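PDB 5L9S: ABC transporter, substrate binding protein (Mannopine) from Agrobacterium fabrum, which probably serves as the periplasmic substrate-binding component of an ABC transporter, apparently for the opine mannopine, captured here in its open, unliganded form. Local coordinates for residues A[131-136]-A[179-184]. Sequence-based numbering, arbitrary orientation.
Sequences WDLAKF and DELRDS
L181 lays its isobutyl group over one face of the W131 indole, a compact example of how an aromatic plate and a branched aliphatic side chain join a loop to helix 171-181 and the residues that follow it. Methyl CD2 of L181 does most of the touching: it stands 3.5 Å from the centroid of the six-membered ring of W131, only 10° off the ring normal, a CH-pi contact over the face. CB of L181 covers the pyrrole side, 3.4 Å from W131 NE1. With CG anti to the backbone N (chi1 -162°), L181 spreads its two methyls along the loop, so that CD2 meets the indole while CD1 comes within 3.9 Å of CA of W131 and borders L133. The hydrogen bond from NE1 of W131 to the backbone carbonyl of K177, one turn before L181, restrains the turn of the indole about its side-chain bonds.

L133 adds a smaller, second patch. Its CG lies beside the backbone N (chi1 -60°), and the forked end straddles the hydroxyl of S184: OG is 3.3 Å from CD1 and 3.5 Å from CD2 of L133. These are van der Waals approaches, and no hydrogen bond crosses between the segments. Strand 140-143 lies alongside: its R140 touches L133, L181 and S184 and is backbone-bonded to S184, whereas A155 and A158 of helix 149-158 pack against W131.

The contact thus joins the loop between helix 127-130 and strand 140-143 to segment 179-184, at the periphery of this periplasmic binding protein. Its chemistry implies cohesion by dispersion and close fit, with the indole N-H satisfied by K177 rather than by a partner across the contact.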
ATOM      1  N   TRP A 131     -16.072 -11.297  12.466  1.00 57.01           N
ATOM      2  CA  TRP A 131     -17.517 -11.182  12.661  1.00 59.88           C
ATOM      3  C   TRP A 131     -18.082 -12.264  13.599  1.00 68.67           C
ATOM      4  O   TRP A 131     -19.274 -12.245  13.902  1.00 71.95           O
ATOM      5  CB  TRP A 131     -18.231 -11.241  11.312  1.00 57.91           C
ATOM      6  CG  TRP A 131     -18.587  -9.894  10.766  1.00 58.35           C
ATOM      7  CD1 TRP A 131     -19.820  -9.299  10.767  1.00 63.10           C
ATOM      8  CD2 TRP A 131     -17.692  -8.966  10.131  1.00 55.76           C
ATOM      9  NE1 TRP A 131     -19.749  -8.064  10.163  1.00 61.41           N
ATOM     10  CE2 TRP A 131     -18.455  -7.835   9.759  1.00 60.10           C
ATOM     11  CE3 TRP A 131     -16.312  -8.970   9.861  1.00 54.41           C
ATOM     12  CZ2 TRP A 131     -17.886  -6.728   9.121  1.00 57.61           C
ATOM     13  CZ3 TRP A 131     -15.751  -7.875   9.220  1.00 53.93           C
ATOM     14  CH2 TRP A 131     -16.532  -6.766   8.872  1.00 55.30           C
ATOM     15  N   ASP A 132     -17.241 -13.212  14.038  1.00 65.47           N
ATOM     16  CA  ASP A 132     -17.643 -14.336  14.893  1.00 67.69           C
ATOM     17  C   ASP A 132     -17.340 -14.029  16.369  1.00 73.42           C
ATOM     18  O   ASP A 132     -16.325 -14.456  16.907  1.00 71.94           O
ATOM     19  CB  ASP A 132     -16.919 -15.606  14.405  1.00 68.61           C
ATOM     20  CG  ASP A 132     -17.483 -16.938  14.816  1.00 75.61           C
ATOM     21  OD1 ASP A 132     -18.162 -16.994  15.853  1.00 76.74           O
ATOM     22  OD2 ASP A 132     -17.203 -17.943  14.110  1.00 81.30           O
ATOM     23  N   LEU A 133     -18.241 -13.276  17.014  1.00 74.24           N
ATOM     24  CA  LEU A 133     -18.143 -12.852  18.423  1.00 76.68           C
ATOM     25  C   LEU A 133     -18.343 -13.996  19.404  1.00 84.06           C
ATOM     26  O   LEU A 133     -17.862 -13.918  20.547  1.00 86.54           O
ATOM     27  CB  LEU A 133     -19.135 -11.727  18.721  1.00 78.53           C
ATOM     28  CG  LEU A 133     -18.938 -10.468  17.905  1.00 81.23           C
ATOM     29  CD1 LEU A 133     -20.234  -9.726  17.764  1.00 83.69           C
ATOM     30  CD2 LEU A 133     -17.819  -9.608  18.467  1.00 81.63           C
ATOM     31  N   ALA A 134     -19.050 -15.056  18.960  1.00 79.29           N
ATOM     32  CA  ALA A 134     -19.265 -16.264  19.741  1.00 81.13           C
ATOM     33  C   ALA A 134     -17.906 -16.941  20.068  1.00 81.92           C
ATOM     34  O   ALA A 134     -17.542 -17.037  21.242  1.00 84.48           O
ATOM     35  CB  ALA A 134     -20.173 -17.219  18.980  1.00 82.71           C
ATOM     36  N   LYS A 135     -17.147 -17.335  19.030  1.00 71.81           N
ATOM     37  CA  LYS A 135     -15.856 -18.016  19.136  1.00 68.95           C
ATOM     38  C   LYS A 135     -14.721 -17.076  19.513  1.00 69.94           C
ATOM     39  O   LYS A 135     -13.748 -17.479  20.157  1.00 67.31           O
ATOM     40  CB  LYS A 135     -15.539 -18.699  17.798  1.00 68.13           C
ATOM     41  CG  LYS A 135     -14.412 -19.708  17.874  1.00 57.53           C
ATOM     42  CD  LYS A 135     -14.207 -20.451  16.572  1.00 52.87           C
ATOM     43  CE  LYS A 135     -13.279 -21.622  16.806  1.00 51.13           C
ATOM     44  NZ  LYS A 135     -11.985 -21.500  16.074  1.00 50.00           N
ATOM     45  N   PHE A 136     -14.809 -15.831  19.044  1.00 67.62           N
ATOM     46  CA  PHE A 136     -13.769 -14.841  19.308  1.00 66.55           C
ATOM     47  C   PHE A 136     -14.377 -13.603  19.909  1.00 74.49           C
ATOM     48  O   PHE A 136     -14.782 -12.716  19.155  1.00 73.26           O
ATOM     49  CB  PHE A 136     -12.951 -14.516  18.048  1.00 64.26           C
ATOM     50  CG  PHE A 136     -12.470 -15.749  17.333  1.00 64.27           C
ATOM     51  CD1 PHE A 136     -11.410 -16.494  17.835  1.00 66.10           C
ATOM     52  CD2 PHE A 136     -13.112 -16.199  16.185  1.00 65.09           C
ATOM     53  CE1 PHE A 136     -10.996 -17.656  17.198  1.00 65.98           C
ATOM     54  CE2 PHE A 136     -12.691 -17.364  15.547  1.00 66.59           C
ATOM     55  CZ  PHE A 136     -11.624 -18.072  16.047  1.00 64.48           C
ATOM     56  N   ASP A 179     -23.333  -3.620   9.894  1.00 64.81           N
ATOM     57  CA  ASP A 179     -24.358  -3.348  10.913  1.00 68.23           C
ATOM     58  C   ASP A 179     -24.401  -4.443  11.988  1.00 72.53           C
ATOM     59  O   ASP A 179     -24.592  -4.126  13.163  1.00 74.45           O
ATOM     60  CB  ASP A 179     -25.754  -3.112  10.273  1.00 73.57           C
ATOM     61  CG  ASP A 179     -25.977  -1.763   9.575  1.00 94.85           C
ATOM     62  OD1 ASP A 179     -25.625  -0.710  10.171  1.00 98.03           O
ATOM     63  OD2 ASP A 179     -26.593  -1.757   8.476  1.00102.50           O
ATOM     64  N   GLU A 180     -24.168  -5.720  11.595  1.00 68.65           N
ATOM     65  CA  GLU A 180     -24.130  -6.877  12.501  1.00 69.50           C
ATOM     66  C   GLU A 180     -22.999  -6.747  13.521  1.00 74.76           C
ATOM     67  O   GLU A 180     -23.147  -7.204  14.660  1.00 77.43           O
ATOM     68  CB  GLU A 180     -23.899  -8.182  11.728  1.00 69.22           C
ATOM     69  CG  GLU A 180     -24.981  -8.566  10.741  1.00 80.58           C
ATOM     70  CD  GLU A 180     -24.740  -9.892  10.040  1.00100.90           C
ATOM     71  OE1 GLU A 180     -25.408 -10.134   9.009  1.00 91.89           O
ATOM     72  OE2 GLU A 180     -23.884 -10.683  10.509  1.00 91.23           O
ATOM     73  N   LEU A 181     -21.875  -6.139  13.106  1.00 68.48           N
ATOM     74  CA  LEU A 181     -20.681  -5.990  13.927  1.00 67.06           C
ATOM     75  C   LEU A 181     -20.543  -4.654  14.665  1.00 74.20           C
ATOM     76  O   LEU A 181     -19.909  -4.626  15.722  1.00 74.63           O
ATOM     77  CB  LEU A 181     -19.432  -6.242  13.054  1.00 62.59           C
ATOM     78  CG  LEU A 181     -18.118  -6.559  13.771  1.00 64.40           C
ATOM     79  CD1 LEU A 181     -18.217  -7.858  14.593  1.00 65.10           C
ATOM     80  CD2 LEU A 181     -16.977  -6.639  12.775  1.00 62.74           C
ATOM     81  N   ARG A 182     -21.118  -3.570  14.102  1.00 72.88           N
ATOM     82  CA  ARG A 182     -21.007  -2.154  14.501  1.00 74.01           C
ATOM     83  C   ARG A 182     -21.067  -1.889  16.049  1.00 80.87           C
ATOM     84  O   ARG A 182     -20.329  -1.003  16.504  1.00 80.68           O
ATOM     85  CB  ARG A 182     -22.013  -1.281  13.699  1.00 75.81           C
ATOM     86  CG  ARG A 182     -23.137  -0.562  14.455  1.00 89.46           C
ATOM     87  CD  ARG A 182     -23.554   0.723  13.747  1.00 96.23           C
ATOM     88  NE  ARG A 182     -22.544   1.779  13.890  1.00 99.87           N
ATOM     89  CZ  ARG A 182     -22.538   2.923  13.212  1.00111.17           C
ATOM     90  NH1 ARG A 182     -23.492   3.184  12.324  1.00 92.41           N
ATOM     91  NH2 ARG A 182     -21.573   3.813  13.410  1.00 98.53           N
ATOM     92  N   ASP A 183     -21.875  -2.660  16.840  1.00 79.11           N
ATOM     93  CA  ASP A 183     -21.975  -2.513  18.304  1.00 81.76           C
ATOM     94  C   ASP A 183     -20.710  -2.964  19.060  1.00 81.89           C
ATOM     95  O   ASP A 183     -20.418  -2.461  20.147  1.00 82.15           O
ATOM     96  CB  ASP A 183     -23.213  -3.245  18.840  1.00 87.64           C
ATOM     97  CG  ASP A 183     -24.074  -2.433  19.791  1.00108.61           C
ATOM     98  OD1 ASP A 183     -23.757  -1.239  20.016  1.00110.90           O
ATOM     99  OD2 ASP A 183     -25.076  -2.985  20.304  1.00119.98           O
ATOM    100  N   SER A 184     -19.965  -3.902  18.468  1.00 75.71           N
ATOM    101  CA  SER A 184     -18.708  -4.456  18.991  1.00 73.86           C
ATOM    102  C   SER A 184     -17.477  -3.583  18.677  1.00 72.44           C
ATOM    103  O   SER A 184     -16.442  -3.733  19.336  1.00 71.47           O
ATOM    104  CB  SER A 184     -18.501  -5.868  18.457  1.00 75.86           C
ATOM    105  OG  SER A 184     -19.641  -6.654  18.766  1.00 87.67           O
TER